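PDB 2CXB: cytochrome c2 from Rhodobacter sphaeroides, which carries electrons through its heme c, serving as the electron donor to oxidized bacteriochlorophyll in bacterial photophosphorylation. Local coordinates for residues A11-Q16 with A30-K35; G37-G42 with G49-F54; H75-V80 with K105-A110. All coordinates share one frame; numbering follows the deposited sequence.

Contact 1. Residues A11-Q16 with A30-K35. With HEC (heme c), chain C.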
loop_
_atom_site.group_PDB
_atom_site.type_symbol
_atom_site.label_atom_id
_atom_site.label_comp_id
_atom_site.label_asym_id
_atom_site.label_seq_id
_atom_site.Cartn_x
_atom_site.Cartn_y
_atom_site.Cartn_z
ATOM N N ALA A 11 -4.240 4.990 12.752
ATOM C CA ALA A 11 -5.070 4.238 11.816
ATOM C C ALA A 11 -4.281 3.131 11.118
ATOM O O ALA A 11 -4.885 2.173 10.638
ATOM C CB ALA A 11 -5.682 5.173 10.793
ATOM N N PHE A 12 -2.948 3.231 11.097
ATOM C CA PHE A 12 -2.109 2.210 10.473
ATOM C C PHE A 12 -2.170 0.884 11.228
ATOM O O PHE A 12 -1.715 -0.154 10.744
ATOM C CB PHE A 12 -0.651 2.664 10.376
ATOM C CG PHE A 12 0.201 1.762 9.510
ATOM C CD1 PHE A 12 0.082 1.795 8.131
ATOM C CD2 PHE A 12 1.092 0.868 10.075
ATOM C CE1 PHE A 12 0.834 0.953 7.332
ATOM C CE2 PHE A 12 1.844 0.024 9.284
ATOM C CZ PHE A 12 1.712 0.066 7.908
ATOM N N ASN A 13 -2.752 0.912 12.420
ATOM C CA ASN A 13 -2.869 -0.289 13.232
ATOM C C ASN A 13 -3.650 -1.385 12.510
ATOM O O ASN A 13 -3.352 -2.565 12.655
ATOM C CB ASN A 13 -3.519 0.052 14.570
ATOM C CG ASN A 13 -3.420 -1.090 15.558
ATOM O OD1 ASN A 13 -4.430 -1.555 16.093
ATOM N ND2 ASN A 13 -2.197 -1.556 15.801
ATOM N N GLN A 14 -4.641 -0.989 11.722
ATOM C CA GLN A 14 -5.452 -1.918 10.942
ATOM C C GLN A 14 -4.600 -2.614 9.892
ATOM O O GLN A 14 -4.741 -3.813 9.655
ATOM C CB GLN A 14 -6.570 -1.172 10.218
ATOM C CG GLN A 14 -7.521 -0.426 11.125
ATOM C CD GLN A 14 -8.529 0.353 10.311
ATOM O OE1 GLN A 14 -9.621 -0.133 10.015
ATOM N NE2 GLN A 14 -8.153 1.563 9.914
ATOM N N CYS A 15 -3.711 -1.855 9.263
ATOM C CA CYS A 15 -2.835 -2.387 8.223
ATOM C C CYS A 15 -1.801 -3.353 8.776
ATOM O O CYS A 15 -1.325 -4.238 8.056
ATOM C CB CYS A 15 -2.119 -1.238 7.503
ATOM S SG CYS A 15 -3.181 0.166 7.183
ATOM N N GLN A 16 -1.448 -3.188 10.052
ATOM C CA GLN A 16 -0.453 -4.051 10.685
ATOM C C GLN A 16 -0.844 -5.519 10.786
ATOM O O GLN A 16 0.005 -6.368 11.054
ATOM C CB GLN A 16 -0.061 -3.519 12.068
ATOM C CG GLN A 16 0.981 -2.414 12.012
ATOM C CD GLN A 16 1.318 -1.844 13.381
ATOM O OE1 GLN A 16 1.363 -0.628 13.566
ATOM N NE2 GLN A 16 1.560 -2.720 14.351
ATOM N N ALA A 30 7.298 0.005 12.097
ATOM C CA ALA A 30 5.929 -0.173 12.555
ATOM C C ALA A 30 5.507 -1.593 12.242
ATOM O O ALA A 30 5.951 -2.194 11.264
ATOM C CB ALA A 30 4.990 0.787 11.863
ATOM N N GLY A 31 4.706 -2.158 13.129
ATOM C CA GLY A 31 4.219 -3.493 12.876
ATOM C C GLY A 31 4.889 -4.521 13.745
ATOM O O GLY A 31 5.777 -4.212 14.534
ATOM N N ARG A 32 4.432 -5.753 13.588
ATOM C CA ARG A 32 4.971 -6.859 14.352
ATOM C C ARG A 32 5.718 -7.779 13.394
ATOM O O ARG A 32 6.857 -7.494 13.018
ATOM C CB ARG A 32 3.820 -7.578 15.057
ATOM C CG ARG A 32 2.905 -6.611 15.789
ATOM C CD ARG A 32 1.468 -6.834 15.358
ATOM N NE ARG A 32 0.786 -5.611 14.945
ATOM C CZ ARG A 32 -0.516 -5.399 15.119
ATOM N NH1 ARG A 32 -1.269 -6.321 15.704
ATOM N NH2 ARG A 32 -1.075 -4.268 14.706
ATOM N N ASN A 33 5.079 -8.868 12.979
ATOM C CA ASN A 33 5.724 -9.800 12.063
ATOM C C ASN A 33 4.769 -10.353 11.005
ATOM O O ASN A 33 4.868 -11.518 10.617
ATOM C CB ASN A 33 6.345 -10.955 12.856
ATOM N N ALA A 34 3.834 -9.529 10.541
ATOM C CA ALA A 34 2.889 -9.981 9.526
ATOM C C ALA A 34 3.573 -10.067 8.170
ATOM O O ALA A 34 4.355 -9.186 7.817
ATOM C CB ALA A 34 1.709 -9.032 9.443
ATOM N N LYS A 35 3.307 -11.140 7.428
ATOM C CA LYS A 35 3.887 -11.299 6.093
ATOM C C LYS A 35 2.852 -11.568 4.990
ATOM O O LYS A 35 3.213 -11.928 3.866
ATOM C CB LYS A 35 4.950 -12.402 6.073
ATOM C CG LYS A 35 6.391 -11.886 6.020
ATOM C CD LYS A 35 6.881 -11.402 7.376
ATOM C CE LYS A 35 7.514 -10.015 7.297
ATOM N NZ LYS A 35 7.822 -9.474 8.647
HETATM FE FE HEC C . -2.540 -4.044 1.892
HETATM C CHA HEC C . -0.910 -4.638 -1.025
HETATM C CHB HEC C . -1.755 -0.754 1.640
HETATM C CHC HEC C . -4.261 -3.426 4.802
HETATM C CHD HEC C . -2.982 -7.381 2.344
HETATM N NA HEC C . -1.519 -2.909 0.617
HETATM C C1A HEC C . -0.919 -3.324 -0.587
HETATM C C2A HEC C . -0.385 -2.198 -1.368
HETATM C C3A HEC C . -0.663 -1.096 -0.613
HETATM C C4A HEC C . -1.333 -1.556 0.611
HETATM C CMA HEC C . -0.216 0.332 -0.935
HETATM C CAA HEC C . 0.399 -2.314 -2.676
HETATM C CBA HEC C . 1.881 -2.081 -2.387
HETATM C CGA HEC C . 2.828 -2.569 -3.474
HETATM O O1A HEC C . 3.880 -3.129 -3.100
HETATM O O2A HEC C . 2.574 -2.385 -4.687
HETATM N NB HEC C . -2.959 -2.465 2.939
HETATM C C1B HEC C . -2.476 -1.183 2.740
HETATM C C2B HEC C . -2.878 -0.291 3.822
HETATM C C3B HEC C . -3.658 -0.999 4.654
HETATM C C4B HEC C . -3.695 -2.351 4.118
HETATM C CMB HEC C . -2.484 1.175 4.003
HETATM C CAB HEC C . -4.341 -0.458 5.917
HETATM C CBB HEC C . -5.505 0.486 5.642
HETATM N NC HEC C . -3.468 -5.140 3.239
HETATM C C1C HEC C . -4.146 -4.716 4.380
HETATM C C2C HEC C . -4.676 -5.829 5.139
HETATM C C3C HEC C . -4.318 -6.947 4.469
HETATM C C4C HEC C . -3.565 -6.512 3.269
HETATM C CMC HEC C . -5.368 -5.745 6.491
HETATM C CAC HEC C . -4.478 -8.385 4.957
HETATM C CBC HEC C . -5.896 -8.928 5.048
HETATM N ND HEC C . -2.027 -5.687 0.890
HETATM C C1D HEC C . -2.275 -6.998 1.217
HETATM C C2D HEC C . -1.889 -7.870 0.135
HETATM C C3D HEC C . -1.385 -7.118 -0.858
HETATM C C4D HEC C . -1.430 -5.754 -0.356
HETATM C CMD HEC C . -2.057 -9.381 0.115
HETATM C CAD HEC C . -1.000 -7.625 -2.260
HETATM C CBD HEC C . -2.131 -7.063 -3.122
HETATM C CGD HEC C . -2.185 -7.649 -4.520
HETATM O O1D HEC C . -3.255 -7.505 -5.151
HETATM O O2D HEC C . -1.192 -8.251 -4.991
HETATM O O HOH W 1 2.557 -6.426 11.383
#

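Contact 2. Residues G37-G42 with G49-F54. With HEC (heme c), chain C.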
loop_
_atom_site.group_PDB
_atom_site.type_symbol
_atom_site.label_atom_id
_atom_site.label_comp_id
_atom_site.label_asym_id
_atom_site.label_seq_id
_atom_site.Cartn_x
_atom_site.Cartn_y
_atom_site.Cartn_z
ATOM N N GLY A 37 0.974 -9.334 3.611
ATOM C CA GLY A 37 1.142 -8.267 2.643
ATOM C C GLY A 37 2.597 -7.857 2.545
ATOM O O GLY A 37 3.417 -8.237 3.380
ATOM N N PRO A 38 2.968 -7.125 1.487
ATOM C CA PRO A 38 4.359 -6.694 1.342
ATOM C C PRO A 38 4.811 -5.627 2.347
ATOM O O PRO A 38 4.003 -4.872 2.895
ATOM C CB PRO A 38 4.411 -6.219 -0.115
ATOM C CG PRO A 38 3.003 -5.788 -0.397
ATOM C CD PRO A 38 2.204 -6.879 0.254
ATOM N N ASN A 39 6.119 -5.590 2.586
ATOM C CA ASN A 39 6.760 -4.617 3.465
ATOM C C ASN A 39 6.458 -3.264 2.818
ATOM O O ASN A 39 6.736 -3.067 1.628
ATOM C CB ASN A 39 8.274 -4.880 3.472
ATOM C CG ASN A 39 9.069 -3.878 4.284
ATOM O OD1 ASN A 39 8.526 -2.948 4.871
ATOM N ND2 ASN A 39 10.379 -4.073 4.328
ATOM N N LEU A 40 5.859 -2.346 3.571
ATOM C CA LEU A 40 5.512 -1.040 3.036
ATOM C C LEU A 40 6.623 -0.001 3.117
ATOM O O LEU A 40 6.442 1.144 2.698
ATOM C CB LEU A 40 4.221 -0.538 3.679
ATOM C CG LEU A 40 2.892 -0.543 2.905
ATOM C CD1 LEU A 40 2.862 -1.473 1.691
ATOM C CD2 LEU A 40 1.791 -0.866 3.904
ATOM N N TYR A 41 7.779 -0.374 3.658
ATOM C CA TYR A 41 8.889 0.572 3.672
ATOM C C TYR A 41 9.312 0.807 2.215
ATOM O O TYR A 41 9.568 -0.145 1.475
ATOM C CB TYR A 41 10.080 0.014 4.450
ATOM C CG TYR A 41 11.257 0.964 4.436
ATOM C CD1 TYR A 41 11.230 2.123 5.193
ATOM C CD2 TYR A 41 12.370 0.724 3.634
ATOM C CE1 TYR A 41 12.273 3.024 5.153
ATOM C CE2 TYR A 41 13.419 1.621 3.588
ATOM C CZ TYR A 41 13.358 2.770 4.352
ATOM O OH TYR A 41 14.379 3.687 4.319
ATOM N N GLY A 42 9.399 2.071 1.811
ATOM C CA GLY A 42 9.789 2.402 0.450
ATOM C C GLY A 42 8.639 2.386 -0.553
ATOM O O GLY A 42 8.879 2.534 -1.756
ATOM N N GLY A 49 3.570 -3.540 -7.242
ATOM C CA GLY A 49 3.862 -4.955 -7.391
ATOM C C GLY A 49 5.298 -5.332 -7.702
ATOM O O GLY A 49 5.524 -6.332 -8.384
ATOM N N THR A 50 6.263 -4.594 -7.155
ATOM C CA THR A 50 7.675 -4.850 -7.413
ATOM C C THR A 50 8.579 -5.030 -6.192
ATOM O O THR A 50 9.795 -5.116 -6.338
ATOM C CB THR A 50 8.281 -3.748 -8.322
ATOM O OG1 THR A 50 8.194 -2.481 -7.659
ATOM C CG2 THR A 50 7.535 -3.673 -9.652
ATOM N N GLN A 51 8.010 -5.034 -4.990
ATOM C CA GLN A 51 8.789 -5.262 -3.773
ATOM C C GLN A 51 9.373 -6.654 -4.003
ATOM O O GLN A 51 8.634 -7.637 -4.057
ATOM C CB GLN A 51 7.865 -5.259 -2.555
ATOM C CG GLN A 51 8.511 -4.720 -1.285
ATOM C CD GLN A 51 9.437 -5.714 -0.619
ATOM O OE1 GLN A 51 9.230 -6.918 -0.706
ATOM N NE2 GLN A 51 10.463 -5.215 0.063
ATOM N N ALA A 52 10.695 -6.740 -4.129
ATOM C CA ALA A 52 11.362 -8.000 -4.451
ATOM C C ALA A 52 11.221 -9.177 -3.495
ATOM O O ALA A 52 11.425 -10.322 -3.902
ATOM C CB ALA A 52 12.839 -7.747 -4.731
ATOM N N ASP A 53 10.861 -8.920 -2.241
ATOM C CA ASP A 53 10.735 -10.004 -1.279
ATOM C C ASP A 53 9.339 -10.614 -1.256
ATOM O O ASP A 53 9.171 -11.746 -0.806
ATOM C CB ASP A 53 11.086 -9.506 0.131
ATOM C CG ASP A 53 12.377 -8.710 0.174
ATOM O OD1 ASP A 53 13.270 -8.924 -0.672
ATOM O OD2 ASP A 53 12.514 -7.846 1.062
ATOM N N PHE A 54 8.334 -9.868 -1.714
ATOM C CA PHE A 54 6.971 -10.376 -1.672
ATOM C C PHE A 54 6.643 -11.247 -2.869
ATOM O O PHE A 54 6.725 -10.816 -4.015
ATOM C CB PHE A 54 5.969 -9.230 -1.560
ATOM C CG PHE A 54 4.572 -9.680 -1.227
ATOM C CD1 PHE A 54 4.292 -10.276 -0.012
ATOM C CD2 PHE A 54 3.535 -9.509 -2.133
ATOM C CE1 PHE A 54 3.005 -10.691 0.294
ATOM C CE2 PHE A 54 2.252 -9.923 -1.826
ATOM C CZ PHE A 54 1.983 -10.515 -0.614
HETATM FE FE HEC C . -2.540 -4.044 1.892
HETATM C CHA HEC C . -0.910 -4.638 -1.025
HETATM C CHB HEC C . -1.755 -0.754 1.640
HETATM C CHC HEC C . -4.261 -3.426 4.802
HETATM C CHD HEC C . -2.982 -7.381 2.344
HETATM N NA HEC C . -1.519 -2.909 0.617
HETATM C C1A HEC C . -0.919 -3.324 -0.587
HETATM C C2A HEC C . -0.385 -2.198 -1.368
HETATM C C3A HEC C . -0.663 -1.096 -0.613
HETATM C C4A HEC C . -1.333 -1.556 0.611
HETATM C CMA HEC C . -0.216 0.332 -0.935
HETATM C CAA HEC C . 0.399 -2.314 -2.676
HETATM C CBA HEC C . 1.881 -2.081 -2.387
HETATM C CGA HEC C . 2.828 -2.569 -3.474
HETATM O O1A HEC C . 3.880 -3.129 -3.100
HETATM O O2A HEC C . 2.574 -2.385 -4.687
HETATM N NB HEC C . -2.959 -2.465 2.939
HETATM C C1B HEC C . -2.476 -1.183 2.740
HETATM C C2B HEC C . -2.878 -0.291 3.822
HETATM C C3B HEC C . -3.658 -0.999 4.654
HETATM C C4B HEC C . -3.695 -2.351 4.118
HETATM C CMB HEC C . -2.484 1.175 4.003
HETATM C CAB HEC C . -4.341 -0.458 5.917
HETATM C CBB HEC C . -5.505 0.486 5.642
HETATM N NC HEC C . -3.468 -5.140 3.239
HETATM C C1C HEC C . -4.146 -4.716 4.380
HETATM C C2C HEC C . -4.676 -5.829 5.139
HETATM C C3C HEC C . -4.318 -6.947 4.469
HETATM C C4C HEC C . -3.565 -6.512 3.269
HETATM C CMC HEC C . -5.368 -5.745 6.491
HETATM C CAC HEC C . -4.478 -8.385 4.957
HETATM C CBC HEC C . -5.896 -8.928 5.048
HETATM N ND HEC C . -2.027 -5.687 0.890
HETATM C C1D HEC C . -2.275 -6.998 1.217
HETATM C C2D HEC C . -1.889 -7.870 0.135
HETATM C C3D HEC C . -1.385 -7.118 -0.858
HETATM C C4D HEC C . -1.430 -5.754 -0.356
HETATM C CMD HEC C . -2.057 -9.381 0.115
HETATM C CAD HEC C . -1.000 -7.625 -2.260
HETATM C CBD HEC C . -2.131 -7.063 -3.122
HETATM C CGD HEC C . -2.185 -7.649 -4.520
HETATM O O1D HEC C . -3.255 -7.505 -5.151
HETATM O O2D HEC C . -1.192 -8.251 -4.991
HETATM O O HOH W 2 7.794 -7.868 1.333
HETATM O O HOH W 3 11.295 -6.620 3.121
HETATM O O HOH W 4 11.030 -2.577 1.353
#

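Contact 3. Residues H75-V80 with K105-A110. With HEC (heme c), chain C.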
loop_
_atom_site.group_PDB
_atom_site.type_symbol
_atom_site.label_atom_id
_atom_site.label_comp_id
_atom_site.label_asym_id
_atom_site.label_seq_id
_atom_site.Cartn_x
_atom_site.Cartn_y
_atom_site.Cartn_z
ATOM N N HIS A 75 -3.701 7.769 -6.310
ATOM C CA HIS A 75 -4.021 6.368 -6.570
ATOM C C HIS A 75 -4.106 5.532 -5.290
ATOM O O HIS A 75 -4.939 4.627 -5.187
ATOM C CB HIS A 75 -3.005 5.753 -7.542
ATOM C CG HIS A 75 -2.967 6.421 -8.881
ATOM N ND1 HIS A 75 -2.070 7.415 -9.200
ATOM C CD2 HIS A 75 -3.724 6.233 -9.997
ATOM C CE1 HIS A 75 -2.272 7.810 -10.440
ATOM N NE2 HIS A 75 -3.266 7.110 -10.942
ATOM N N PHE A 76 -3.255 5.833 -4.312
ATOM C CA PHE A 76 -3.252 5.100 -3.046
ATOM C C PHE A 76 -4.624 5.211 -2.373
ATOM O O PHE A 76 -5.203 4.218 -1.943
ATOM C CB PHE A 76 -2.137 5.652 -2.146
ATOM C CG PHE A 76 -2.178 5.158 -0.722
ATOM C CD1 PHE A 76 -2.969 5.797 0.218
ATOM C CD2 PHE A 76 -1.417 4.068 -0.324
ATOM C CE1 PHE A 76 -3.002 5.358 1.530
ATOM C CE2 PHE A 76 -1.446 3.626 0.984
ATOM C CZ PHE A 76 -2.237 4.271 1.915
ATOM N N VAL A 77 -5.156 6.426 -2.305
ATOM C CA VAL A 77 -6.450 6.671 -1.679
ATOM C C VAL A 77 -7.597 5.915 -2.357
ATOM O O VAL A 77 -8.456 5.339 -1.684
ATOM C CB VAL A 77 -6.718 8.200 -1.592
ATOM C CG1 VAL A 77 -8.191 8.501 -1.342
ATOM C CG2 VAL A 77 -5.883 8.786 -0.461
ATOM N N GLN A 78 -7.614 5.886 -3.686
ATOM C CA GLN A 78 -8.656 5.166 -4.414
ATOM C C GLN A 78 -8.476 3.672 -4.218
ATOM O O GLN A 78 -9.433 2.923 -4.067
ATOM C CB GLN A 78 -8.568 5.461 -5.909
ATOM C CG GLN A 78 -9.114 6.810 -6.305
ATOM C CD GLN A 78 -8.521 7.273 -7.612
ATOM O OE1 GLN A 78 -8.156 6.461 -8.460
ATOM N NE2 GLN A 78 -8.410 8.583 -7.780
ATOM N N TYR A 79 -7.227 3.237 -4.233
ATOM C CA TYR A 79 -6.907 1.829 -4.076
ATOM C C TYR A 79 -7.331 1.187 -2.753
ATOM O O TYR A 79 -8.030 0.175 -2.773
ATOM C CB TYR A 79 -5.404 1.614 -4.300
ATOM C CG TYR A 79 -4.942 0.232 -3.897
ATOM C CD1 TYR A 79 -5.179 -0.871 -4.709
ATOM C CD2 TYR A 79 -4.322 0.027 -2.674
ATOM C CE1 TYR A 79 -4.816 -2.137 -4.307
ATOM C CE2 TYR A 79 -3.956 -1.235 -2.266
ATOM C CZ TYR A 79 -4.204 -2.316 -3.081
ATOM O OH TYR A 79 -3.847 -3.572 -2.641
ATOM N N VAL A 80 -6.914 1.738 -1.608
ATOM C CA VAL A 80 -7.250 1.130 -0.318
ATOM C C VAL A 80 -8.736 1.086 -0.013
ATOM O O VAL A 80 -9.155 0.301 0.839
ATOM C CB VAL A 80 -6.534 1.791 0.882
ATOM C CG1 VAL A 80 -5.017 1.684 0.718
ATOM C CG2 VAL A 80 -6.986 3.242 1.043
ATOM N N LYS A 105 -12.645 1.745 5.158
ATOM C CA LYS A 105 -13.964 2.360 5.079
ATOM C C LYS A 105 -14.046 3.879 5.150
ATOM O O LYS A 105 -15.056 4.452 4.742
ATOM C CB LYS A 105 -14.885 1.748 6.142
ATOM N N LYS A 106 -13.009 4.544 5.652
ATOM C CA LYS A 106 -13.067 5.998 5.751
ATOM C C LYS A 106 -12.029 6.696 4.881
ATOM O O LYS A 106 -10.844 6.357 4.918
ATOM C CB LYS A 106 -12.923 6.437 7.213
ATOM N N GLU A 107 -12.478 7.674 4.096
ATOM C CA GLU A 107 -11.590 8.407 3.208
ATOM C C GLU A 107 -10.558 9.250 3.940
ATOM O O GLU A 107 -9.405 9.323 3.508
ATOM C CB GLU A 107 -12.372 9.296 2.241
ATOM C CG GLU A 107 -11.419 10.063 1.324
ATOM C CD GLU A 107 -12.116 10.731 0.170
ATOM O OE1 GLU A 107 -12.586 10.003 -0.733
ATOM O OE2 GLU A 107 -12.173 11.978 0.158
ATOM N N ALA A 108 -10.971 9.898 5.028
ATOM C CA ALA A 108 -10.059 10.720 5.815
ATOM C C ALA A 108 -8.874 9.885 6.305
ATOM O O ALA A 108 -7.744 10.365 6.354
ATOM C CB ALA A 108 -10.805 11.343 6.990
ATOM N N ASP A 109 -9.129 8.619 6.623
ATOM C CA ASP A 109 -8.102 7.688 7.086
ATOM C C ASP A 109 -7.072 7.413 6.003
ATOM O O ASP A 109 -5.880 7.338 6.297
ATOM C CB ASP A 109 -8.721 6.354 7.506
ATOM C CG ASP A 109 -9.326 6.394 8.894
ATOM O OD1 ASP A 109 -9.408 7.490 9.492
ATOM O OD2 ASP A 109 -9.716 5.314 9.391
ATOM N N ALA A 110 -7.539 7.242 4.769
ATOM C CA ALA A 110 -6.659 6.988 3.633
ATOM C C ALA A 110 -5.637 8.115 3.466
ATOM O O ALA A 110 -4.452 7.869 3.231
ATOM C CB ALA A 110 -7.487 6.830 2.366
HETATM FE FE HEC C . -2.540 -4.044 1.892
HETATM C CHA HEC C . -0.910 -4.638 -1.025
HETATM C CHB HEC C . -1.755 -0.754 1.640
HETATM C CHC HEC C . -4.261 -3.426 4.802
HETATM C CHD HEC C . -2.982 -7.381 2.344
HETATM N NA HEC C . -1.519 -2.909 0.617
HETATM C C1A HEC C . -0.919 -3.324 -0.587
HETATM C C2A HEC C . -0.385 -2.198 -1.368
HETATM C C3A HEC C . -0.663 -1.096 -0.613
HETATM C C4A HEC C . -1.333 -1.556 0.611
HETATM C CMA HEC C . -0.216 0.332 -0.935
HETATM C CAA HEC C . 0.399 -2.314 -2.676
HETATM C CBA HEC C . 1.881 -2.081 -2.387
HETATM C CGA HEC C . 2.828 -2.569 -3.474
HETATM O O1A HEC C . 3.880 -3.129 -3.100
HETATM O O2A HEC C . 2.574 -2.385 -4.687
HETATM N NB HEC C . -2.959 -2.465 2.939
HETATM C C1B HEC C . -2.476 -1.183 2.740
HETATM C C2B HEC C . -2.878 -0.291 3.822
HETATM C C3B HEC C . -3.658 -0.999 4.654
HETATM C C4B HEC C . -3.695 -2.351 4.118
HETATM C CMB HEC C . -2.484 1.175 4.003
HETATM C CAB HEC C . -4.341 -0.458 5.917
HETATM C CBB HEC C . -5.505 0.486 5.642
HETATM N NC HEC C . -3.468 -5.140 3.239
HETATM C C1C HEC C . -4.146 -4.716 4.380
HETATM C C2C HEC C . -4.676 -5.829 5.139
HETATM C C3C HEC C . -4.318 -6.947 4.469
HETATM C C4C HEC C . -3.565 -6.512 3.269
HETATM C CMC HEC C . -5.368 -5.745 6.491
HETATM C CAC HEC C . -4.478 -8.385 4.957
HETATM C CBC HEC C . -5.896 -8.928 5.048
HETATM N ND HEC C . -2.027 -5.687 0.890
HETATM C C1D HEC C . -2.275 -6.998 1.217
HETATM C C2D HEC C . -1.889 -7.870 0.135
HETATM C C3D HEC C . -1.385 -7.118 -0.858
HETATM C C4D HEC C . -1.430 -5.754 -0.356
HETATM C CMD HEC C . -2.057 -9.381 0.115
HETATM C CAD HEC C . -1.000 -7.625 -2.260
HETATM C CBD HEC C . -2.131 -7.063 -3.122
HETATM C CGD HEC C . -2.185 -7.649 -4.520
HETATM O O1D HEC C . -3.255 -7.505 -5.151
HETATM O O2D HEC C . -1.192 -8.251 -4.991
#

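Contact 1. Residues A11-Q16 with A30-K35
Gln16 reaches across to Gly31 and Arg32. Its CB lies 3.6 Å from Arg32 CZ. Its CG rests on Gly31, 3.5 Å from CA. Its CD comes 3.4 Å from the same CA and lies in plane at the edge of the Arg32 guanidinium. The end of the amide comes beside Arg32 NE and NH2. Straight beyond CG (chi2 177°), the chain lays the amide on Gly31, nearly square (88°) to the guanidinium plane. At the backbone angles of Gly31 any side chain would collide with the carbonyl O of Ala30. The backbone O of Gln16 lies over one guanidinium face and takes a 2.6 Å bond from water 1. That water also accepts from Arg32 N at 3.0 Å and, weakly, from Ala34 N. With an alanine at Gln16 the amide is lost, which is likely to open a gap over Gly31 and set the Arg32 guanidinium free to turn. Phe12 CE2 packs on Ala30 CB at 4.1 Å. Cys15 SG is bonded to heme CAB. Residues 11-16 follow helix 5-11, and residues 30-35 leave strand 28-30, which pairs with strand 21-22. Phe12 also touches Ile113 of helix 107-120.

Contact 2. Residues G37-G42 with G49-F54
Phe54 swings its CG anti to the backbone N (chi1 -168°), which lays its ring against Pro38. Gln51 bends at chi2 (-77°), and this brings its amide beside Asn39. Gln51 CG lies near Asn39 O. Pro38 CD sits over the centre of the Phe54 ring, 3.6 Å from the centroid and almost on the ring normal. This is a CH-pi contact. Pro38 CB adds a second touch, 3.6 Å from Phe54 CG. The other end of the ring reaches the backbone of Gly37. A side chain on Gly37 would run into the heme ring.

No direct hydrogen bond joins the two segments. Waters do it instead. Water 2 accepts from Asn39 N and donates to Gln51 OE1 at 2.7 Å. Water 3 links Asn39 ND2 to Asp53 OD2. Water 4 links Tyr41 O to Gln51 NE2. Each segment is also braced within itself. Asn39 OD1 accepts from Tyr41 N at 2.9 Å, an Asx turn, with the donor above the carbonyl plane. Gln51 OE1 accepts from Asp53 N at 3.0 Å, inside the type I turn from Gln51 to Phe54.

Both segments serve the heme. Gly49 N gives a nearly straight bond of 3.0 Å to heme O2A. Phe54 meets Tyr57 edge-to-face, and Tyr57 OH also binds the heme. Pro38 O accepts from ND1 of His19, the predicted axial ligand of the iron. A proline carbonyl that orients the axial histidine in this way is typical of the class I cytochrome c fold.

Contact 3. Residues H75-V80 with K105-A110
Phe76 turns its ring edge to a backbone carbonyl. Its CE1 lies 3.4 Å from Ala110 O, and that oxygen is near the plane of the ring. It is the one polar atom among the close contacts, which are otherwise between carbons. No hydrogen bond joins residues 75-80 to residues 105-110.

Ala110 is the centre of the packing. Its CB touches Val77 CG2 at 3.8 Å and Val80 CG2 at 3.9 Å. The two valines lie three residues apart on helix 73-81, and both point their CB toward helix 107-120. Val77 has CG1 anti to its backbone N (chi1 163°), which leaves CG2 as the branch closest to Ala110. The small alanine side chain lets the helices come close, with CA atoms of Val77 and Ala110 5.3 Å apart. At the outer margin, the aliphatic CG of exposed Glu107 lies near Val77 CG1. Lys106 holds the N-cap position of helix 107-120.

The inner side of helix 73-81 meets the heme. Val80 CG1 lies over one face of the Phe76 ring, offset toward its rim. The same ring reaches the heme, with Phe76 CZ 3.7 Å from HEC CMB. Tyr79 CE2 approaches the porphyrin at 3.7 Å from HEC C3A. Tyr79 also touches Met100, predicted to be an axial ligand of the iron. Phe76 meets Trp114 and Leu117 farther along helix 107-120. Packing of the C-terminal helix against a helix that lines the heme pocket is characteristic of the class I cytochrome c fold.

All three contacts touch the heme, but at different depths. Contact 3 is buried and joins two helices by fitting one alanine among valines and a phenylalanine. Contact 1 lies at the surface, where two loop segments meet through polar side chains and a shared water. Contact 2 is partly buried, with an apolar side next to the heme and a water-bridged polar side. Contacts 1 and 2 touch, with Phe12 CE1 4.0 Å from Leu40 CD2. Contact 1 meets contact 3, where Ala11 packs near Asp109. Contacts 2 and 3 lie on opposite sides of the chain's centre and do not touch. Helix 107-120 supplies one side of contact 3 and touches Phe12 and Ala30 of contact 1.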